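Local structure of DNA topoisomerase 2-associated protein PAT1 (Saccharomyces cerevisiae, 5LMG) at residues T307-L321 with L335-L349. The protein activates mRNA decapping and represses translation in yeast, its C-terminal domain directly binding the decapping enzyme Dcp2 and the 5'-3' exonuclease Xrn1. The protein carries 2 engineered substitutions. Residues are numbered along the deposited sequence; the frame is centred on the assembly and turned at random.
Sequences TINEAETLQKKEKEL and LKSIIYNKEKLYQDL. With EDO (1,2-ethanediol), chain M.
Glu318 (chi1 -175°) and Lys342 both set CG anti to the backbone N, and a bend at chi3 of Lys342 (74°) then turns its amine to the carboxylate. The two residues bridge an antiparallel helical hairpin in the C-terminal part of this alpha-helical domain, helix 290-322 against helix 329-355. The segment axes approach to 9.0 Å, and side chains interlock as knobs into holes. At Ala311 the backbones come close, its CA 5.2 Å from Lys342 CA. Its methyl CB meets the Tyr346 ring obliquely, 3.6 Å from CE1. The Tyr346 hydroxyl lies beside the Gln315 amide, whose plane stands almost perpendicular to the ring. Leu314 is a knob among Ile338, Asn341, Lys342 and Leu345. Its CD1 lies against the backbone of 335-349, 3.7 Å from Lys342 N, while CD2 packs on Ile338 CG2. Ile338 returns the fit, entering a hole formed by Leu314, Lys317, Glu318 and Leu321. Its CD1 touches Leu321 CD1 at 3.7 Å, and the two side chains cross at about a right angle. Leu335 CD2 also covers Leu321 CB. Farther along, Leu345 sits among Thr307, Glu310, Ala311 and Leu314. Phe271 borders this side, touching Glu310, Leu314 and Asn341, and Trp278 of helix 275-286 packs on Thr307 and Leu349. The carboxylate of Glu318 runs across Ile339, with Glu318 CD 3.5 Å from Ile339 CG1. Lys342 NZ donates to Glu318 OE1 at 2.9 Å, arriving on the syn side, 17° out of the carboxylate plane.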
loop_
_atom_site.group_PDB
_atom_site.type_symbol
_atom_site.label_atom_id
_atom_site.label_comp_id
_atom_site.label_asym_id
_atom_site.label_seq_id
_atom_site.Cartn_x
_atom_site.Cartn_y
_atom_site.Cartn_z
ATOM N N THR A 307 2.307 9.562 18.067
ATOM C CA THR A 307 2.659 8.146 18.232
ATOM C C THR A 307 3.410 7.912 19.547
ATOM O O THR A 307 3.131 6.922 20.224
ATOM C CB THR A 307 3.420 7.598 16.998
ATOM O OG1 THR A 307 2.598 7.753 15.843
ATOM C CG2 THR A 307 3.775 6.122 17.131
ATOM N N ILE A 308 4.382 8.800 19.873
ATOM C CA ILE A 308 5.165 8.764 21.116
ATOM C C ILE A 308 4.217 8.907 22.324
ATOM O O ILE A 308 4.359 8.160 23.301
ATOM C CB ILE A 308 6.303 9.826 21.101
ATOM C CG1 ILE A 308 7.437 9.413 20.112
ATOM C CG2 ILE A 308 6.869 10.098 22.521
ATOM C CD1 ILE A 308 8.400 10.553 19.765
ATOM N N ASN A 309 3.230 9.826 22.237
ATOM C CA ASN A 309 2.257 10.044 23.318
ATOM C C ASN A 309 1.413 8.794 23.555
ATOM O O ASN A 309 1.198 8.423 24.709
ATOM C CB ASN A 309 1.374 11.260 23.053
ATOM C CG ASN A 309 2.084 12.602 23.116
ATOM O OD1 ASN A 309 3.059 12.817 23.856
ATOM N ND2 ASN A 309 1.568 13.558 22.371
ATOM N N GLU A 310 0.976 8.126 22.458
ATOM C CA GLU A 310 0.190 6.892 22.529
ATOM C C GLU A 310 1.002 5.762 23.182
ATOM O O GLU A 310 0.480 5.065 24.055
ATOM C CB GLU A 310 -0.337 6.473 21.150
ATOM C CG GLU A 310 -1.361 7.422 20.549
ATOM C CD GLU A 310 -2.723 7.500 21.214
ATOM O OE1 GLU A 310 -3.452 6.481 21.205
ATOM O OE2 GLU A 310 -3.084 8.601 21.690
ATOM N N ALA A 311 2.294 5.642 22.807
ATOM C CA ALA A 311 3.219 4.646 23.348
ATOM C C ALA A 311 3.463 4.897 24.840
ATOM O O ALA A 311 3.425 3.937 25.608
ATOM C CB ALA A 311 4.534 4.667 22.581
ATOM N N GLU A 312 3.654 6.183 25.243
ATOM C CA GLU A 312 3.862 6.600 26.634
ATOM C C GLU A 312 2.606 6.375 27.495
ATOM O O GLU A 312 2.747 5.978 28.652
ATOM C CB GLU A 312 4.412 8.045 26.746
ATOM C CG GLU A 312 5.886 8.143 26.361
ATOM C CD GLU A 312 6.549 9.511 26.260
ATOM O OE1 GLU A 312 5.931 10.525 26.661
ATOM O OE2 GLU A 312 7.709 9.561 25.788
ATOM N N THR A 313 1.390 6.574 26.928
ATOM C CA THR A 313 0.117 6.289 27.630
ATOM C C THR A 313 0.026 4.772 27.912
ATOM O O THR A 313 -0.333 4.382 29.025
ATOM C CB THR A 313 -1.095 6.841 26.839
ATOM O OG1 THR A 313 -0.997 8.263 26.810
ATOM C CG2 THR A 313 -2.453 6.453 27.457
ATOM N N LEU A 314 0.400 3.927 26.915
ATOM C CA LEU A 314 0.413 2.470 27.074
ATOM C C LEU A 314 1.438 2.012 28.120
ATOM O O LEU A 314 1.140 1.102 28.895
ATOM C CB LEU A 314 0.629 1.751 25.739
ATOM C CG LEU A 314 -0.569 1.748 24.780
ATOM C CD1 LEU A 314 -0.129 1.367 23.390
ATOM C CD2 LEU A 314 -1.651 0.787 25.252
ATOM N N GLN A 315 2.626 2.654 28.156
ATOM C CA GLN A 315 3.679 2.342 29.126
ATOM C C GLN A 315 3.208 2.645 30.568
ATOM O O GLN A 315 3.462 1.843 31.470
ATOM C CB GLN A 315 4.972 3.102 28.787
ATOM C CG GLN A 315 6.183 2.629 29.597
ATOM C CD GLN A 315 7.451 3.383 29.290
ATOM O OE1 GLN A 315 7.448 4.570 28.938
ATOM N NE2 GLN A 315 8.577 2.710 29.462
ATOM N N LYS A 316 2.515 3.785 30.768
ATOM C CA LYS A 316 1.933 4.174 32.055
ATOM C C LYS A 316 0.901 3.113 32.505
ATOM O O LYS A 316 0.950 2.683 33.657
ATOM C CB LYS A 316 1.316 5.597 31.969
ATOM C CG LYS A 316 0.473 6.020 33.172
ATOM C CD LYS A 316 -1.019 5.858 32.885
ATOM C CE LYS A 316 -1.856 5.992 34.122
ATOM N NZ LYS A 316 -3.314 5.897 33.817
ATOM N N LYS A 317 -0.007 2.689 31.591
ATOM C CA LYS A 317 -1.061 1.688 31.842
ATOM C C LYS A 317 -0.454 0.361 32.271
ATOM O O LYS A 317 -0.941 -0.262 33.223
ATOM C CB LYS A 317 -1.941 1.492 30.598
ATOM C CG LYS A 317 -2.953 2.606 30.414
ATOM C CD LYS A 317 -3.742 2.464 29.120
ATOM C CE LYS A 317 -4.619 3.680 28.917
ATOM N NZ LYS A 317 -5.381 3.615 27.642
ATOM N N GLU A 318 0.634 -0.042 31.579
ATOM C CA GLU A 318 1.398 -1.253 31.851
ATOM C C GLU A 318 1.929 -1.214 33.287
ATOM O O GLU A 318 1.684 -2.158 34.032
ATOM C CB GLU A 318 2.556 -1.390 30.853
ATOM C CG GLU A 318 3.331 -2.691 30.990
ATOM C CD GLU A 318 4.603 -2.788 30.169
ATOM O OE1 GLU A 318 4.636 -2.249 29.038
ATOM O OE2 GLU A 318 5.534 -3.493 30.621
ATOM N N LYS A 319 2.608 -0.105 33.674
ATOM C CA LYS A 319 3.184 0.112 35.010
ATOM C C LYS A 319 2.135 0.029 36.113
ATOM O O LYS A 319 2.355 -0.658 37.111
ATOM C CB LYS A 319 3.908 1.471 35.090
ATOM C CG LYS A 319 5.236 1.521 34.347
ATOM C CD LYS A 319 5.816 2.931 34.367
ATOM C CE LYS A 319 6.987 3.081 33.428
ATOM N NZ LYS A 319 7.341 4.511 33.225
ATOM N N GLU A 320 1.000 0.725 35.922
ATOM C CA GLU A 320 -0.116 0.792 36.865
ATOM C C GLU A 320 -0.802 -0.563 37.096
ATOM O O GLU A 320 -1.175 -0.873 38.232
ATOM C CB GLU A 320 -1.138 1.864 36.428
ATOM C CG GLU A 320 -0.625 3.300 36.474
ATOM C CD GLU A 320 -0.409 3.879 37.861
ATOM O OE1 GLU A 320 0.760 3.934 38.306
ATOM O OE2 GLU A 320 -1.409 4.264 38.508
ATOM N N LEU A 321 -0.960 -1.365 36.029
ATOM C CA LEU A 321 -1.617 -2.667 36.108
ATOM C C LEU A 321 -0.707 -3.789 36.584
ATOM O O LEU A 321 -1.179 -4.664 37.308
ATOM C CB LEU A 321 -2.302 -3.052 34.786
ATOM C CG LEU A 321 -3.544 -2.253 34.376
ATOM C CD1 LEU A 321 -4.061 -2.729 33.042
ATOM C CD2 LEU A 321 -4.662 -2.369 35.407
ATOM N N LEU A 335 -2.626 -7.067 30.237
ATOM C CA LEU A 335 -1.214 -6.680 30.244
ATOM C C LEU A 335 -0.476 -7.092 28.971
ATOM O O LEU A 335 0.297 -6.292 28.449
ATOM C CB LEU A 335 -0.481 -7.217 31.476
ATOM C CG LEU A 335 -0.580 -6.367 32.735
ATOM C CD1 LEU A 335 -0.248 -7.188 33.955
ATOM C CD2 LEU A 335 0.336 -5.130 32.656
ATOM N N LYS A 336 -0.720 -8.328 28.479
ATOM C CA LYS A 336 -0.108 -8.855 27.256
ATOM C C LYS A 336 -0.535 -8.030 26.040
ATOM O O LYS A 336 0.289 -7.738 25.183
ATOM C CB LYS A 336 -0.451 -10.344 27.071
ATOM C CG LYS A 336 0.469 -11.249 27.870
ATOM C CD LYS A 336 -0.006 -12.683 27.893
ATOM C CE LYS A 336 0.964 -13.545 28.663
ATOM N NZ LYS A 336 0.372 -14.857 29.022
ATOM N N SER A 337 -1.805 -7.597 26.020
ATOM C CA SER A 337 -2.401 -6.751 24.991
ATOM C C SER A 337 -1.761 -5.344 24.985
ATOM O O SER A 337 -1.538 -4.780 23.914
ATOM C CB SER A 337 -3.905 -6.637 25.229
ATOM O OG SER A 337 -4.513 -5.942 24.158
ATOM N N ILE A 338 -1.501 -4.781 26.185
ATOM C CA ILE A 338 -0.905 -3.447 26.360
ATOM C C ILE A 338 0.550 -3.454 25.875
ATOM O O ILE A 338 0.907 -2.607 25.061
ATOM C CB ILE A 338 -1.081 -2.884 27.804
ATOM C CG1 ILE A 338 -2.574 -2.547 28.095
ATOM C CG2 ILE A 338 -0.185 -1.654 28.039
ATOM C CD1 ILE A 338 -2.938 -2.362 29.537
ATOM N N ILE A 339 1.357 -4.439 26.342
ATOM C CA ILE A 339 2.769 -4.626 25.970
ATOM C C ILE A 339 2.915 -4.810 24.453
ATOM O O ILE A 339 3.812 -4.198 23.863
ATOM C CB ILE A 339 3.453 -5.769 26.790
ATOM C CG1 ILE A 339 3.432 -5.454 28.309
ATOM C CG2 ILE A 339 4.901 -6.044 26.304
ATOM C CD1 ILE A 339 3.657 -6.663 29.254
ATOM N N TYR A 340 2.028 -5.642 23.832
ATOM C CA TYR A 340 2.010 -5.913 22.393
ATOM C C TYR A 340 1.802 -4.625 21.587
ATOM O O TYR A 340 2.548 -4.378 20.642
ATOM C CB TYR A 340 0.963 -6.981 22.013
ATOM C CG TYR A 340 0.635 -7.008 20.534
ATOM C CD1 TYR A 340 1.501 -7.601 19.617
ATOM C CD2 TYR A 340 -0.534 -6.426 20.049
ATOM C CE1 TYR A 340 1.220 -7.602 18.249
ATOM C CE2 TYR A 340 -0.825 -6.419 18.684
ATOM C CZ TYR A 340 0.057 -7.006 17.788
ATOM O OH TYR A 340 -0.227 -7.010 16.446
ATOM N N ASN A 341 0.780 -3.832 21.958
ATOM C CA ASN A 341 0.461 -2.576 21.287
ATOM C C ASN A 341 1.522 -1.496 21.515
ATOM O O ASN A 341 1.826 -0.747 20.585
ATOM C CB ASN A 341 -0.942 -2.108 21.640
ATOM C CG ASN A 341 -1.961 -2.878 20.849
ATOM O OD1 ASN A 341 -2.094 -2.697 19.633
ATOM N ND2 ASN A 341 -2.641 -3.812 21.501
ATOM N N LYS A 342 2.156 -1.488 22.699
ATOM C CA LYS A 342 3.243 -0.552 23.022
ATOM C C LYS A 342 4.470 -0.832 22.131
ATOM O O LYS A 342 4.973 0.083 21.473
ATOM C CB LYS A 342 3.610 -0.631 24.512
ATOM C CG LYS A 342 4.727 0.329 24.941
ATOM C CD LYS A 342 5.334 -0.080 26.277
ATOM C CE LYS A 342 6.233 -1.290 26.157
ATOM N NZ LYS A 342 6.928 -1.594 27.432
ATOM N N GLU A 343 4.908 -2.101 22.084
ATOM C CA GLU A 343 6.063 -2.537 21.288
ATOM C C GLU A 343 5.829 -2.359 19.794
ATOM O O GLU A 343 6.765 -2.025 19.067
ATOM C CB GLU A 343 6.456 -3.980 21.628
ATOM C CG GLU A 343 7.085 -4.103 23.012
ATOM C CD GLU A 343 7.442 -5.496 23.498
ATOM O OE1 GLU A 343 6.977 -6.493 22.895
ATOM O OE2 GLU A 343 8.165 -5.588 24.517
ATOM N N LYS A 344 4.566 -2.529 19.352
ATOM C CA LYS A 344 4.171 -2.364 17.959
ATOM C C LYS A 344 4.440 -0.912 17.517
ATOM O O LYS A 344 5.066 -0.717 16.476
ATOM C CB LYS A 344 2.694 -2.749 17.748
ATOM C CG LYS A 344 2.274 -2.678 16.282
ATOM C CD LYS A 344 0.842 -3.144 16.041
ATOM C CE LYS A 344 0.496 -3.179 14.568
ATOM N NZ LYS A 344 0.492 -1.826 13.943
ATOM N N LEU A 345 3.979 0.084 18.321
ATOM C CA LEU A 345 4.171 1.517 18.062
ATOM C C LEU A 345 5.660 1.883 18.013
ATOM O O LEU A 345 6.064 2.601 17.108
ATOM C CB LEU A 345 3.413 2.400 19.088
ATOM C CG LEU A 345 1.874 2.325 19.068
ATOM C CD1 LEU A 345 1.256 3.107 20.243
ATOM C CD2 LEU A 345 1.286 2.785 17.717
ATOM N N TYR A 346 6.477 1.334 18.945
ATOM C CA TYR A 346 7.932 1.531 18.997
ATOM C C TYR A 346 8.583 1.071 17.685
ATOM O O TYR A 346 9.339 1.832 17.076
ATOM C CB TYR A 346 8.563 0.717 20.148
ATOM C CG TYR A 346 8.345 1.220 21.563
ATOM C CD1 TYR A 346 7.854 2.500 21.805
ATOM C CD2 TYR A 346 8.665 0.427 22.660
ATOM C CE1 TYR A 346 7.688 2.975 23.104
ATOM C CE2 TYR A 346 8.516 0.898 23.962
ATOM C CZ TYR A 346 8.012 2.168 24.181
ATOM O OH TYR A 346 7.834 2.618 25.468
ATOM N N GLN A 347 8.259 -0.177 17.258
ATOM C CA GLN A 347 8.791 -0.837 16.066
ATOM C C GLN A 347 8.390 -0.141 14.766
ATOM O O GLN A 347 9.254 0.030 13.903
ATOM C CB GLN A 347 8.406 -2.324 16.030
ATOM C CG GLN A 347 9.106 -3.187 17.080
ATOM C CD GLN A 347 8.324 -4.441 17.424
ATOM O OE1 GLN A 347 7.484 -4.933 16.654
ATOM N NE2 GLN A 347 8.581 -4.983 18.606
ATOM N N ASP A 348 7.103 0.260 14.625
ATOM C CA ASP A 348 6.603 0.934 13.419
ATOM C C ASP A 348 7.280 2.292 13.231
ATOM O O ASP A 348 7.736 2.601 12.131
ATOM C CB ASP A 348 5.069 1.073 13.433
ATOM C CG ASP A 348 4.306 -0.242 13.346
ATOM O OD1 ASP A 348 4.948 -1.294 13.078
ATOM O OD2 ASP A 348 3.074 -0.227 13.557
ATOM N N LEU A 349 7.409 3.060 14.320
ATOM C CA LEU A 349 8.077 4.352 14.297
ATOM C C LEU A 349 9.598 4.187 14.035
ATOM O O LEU A 349 10.137 4.916 13.205
ATOM C CB LEU A 349 7.790 5.142 15.589
ATOM C CG LEU A 349 8.498 6.498 15.778
ATOM C CD1 LEU A 349 8.171 7.487 14.647
ATOM C CD2 LEU A 349 8.154 7.099 17.133
HETATM C C1 EDO M . -0.718 7.829 17.073
HETATM O O1 EDO M . -1.435 8.328 15.961
HETATM C C2 EDO M . -0.729 6.272 17.128
HETATM O O2 EDO M . 0.230 5.712 16.242
#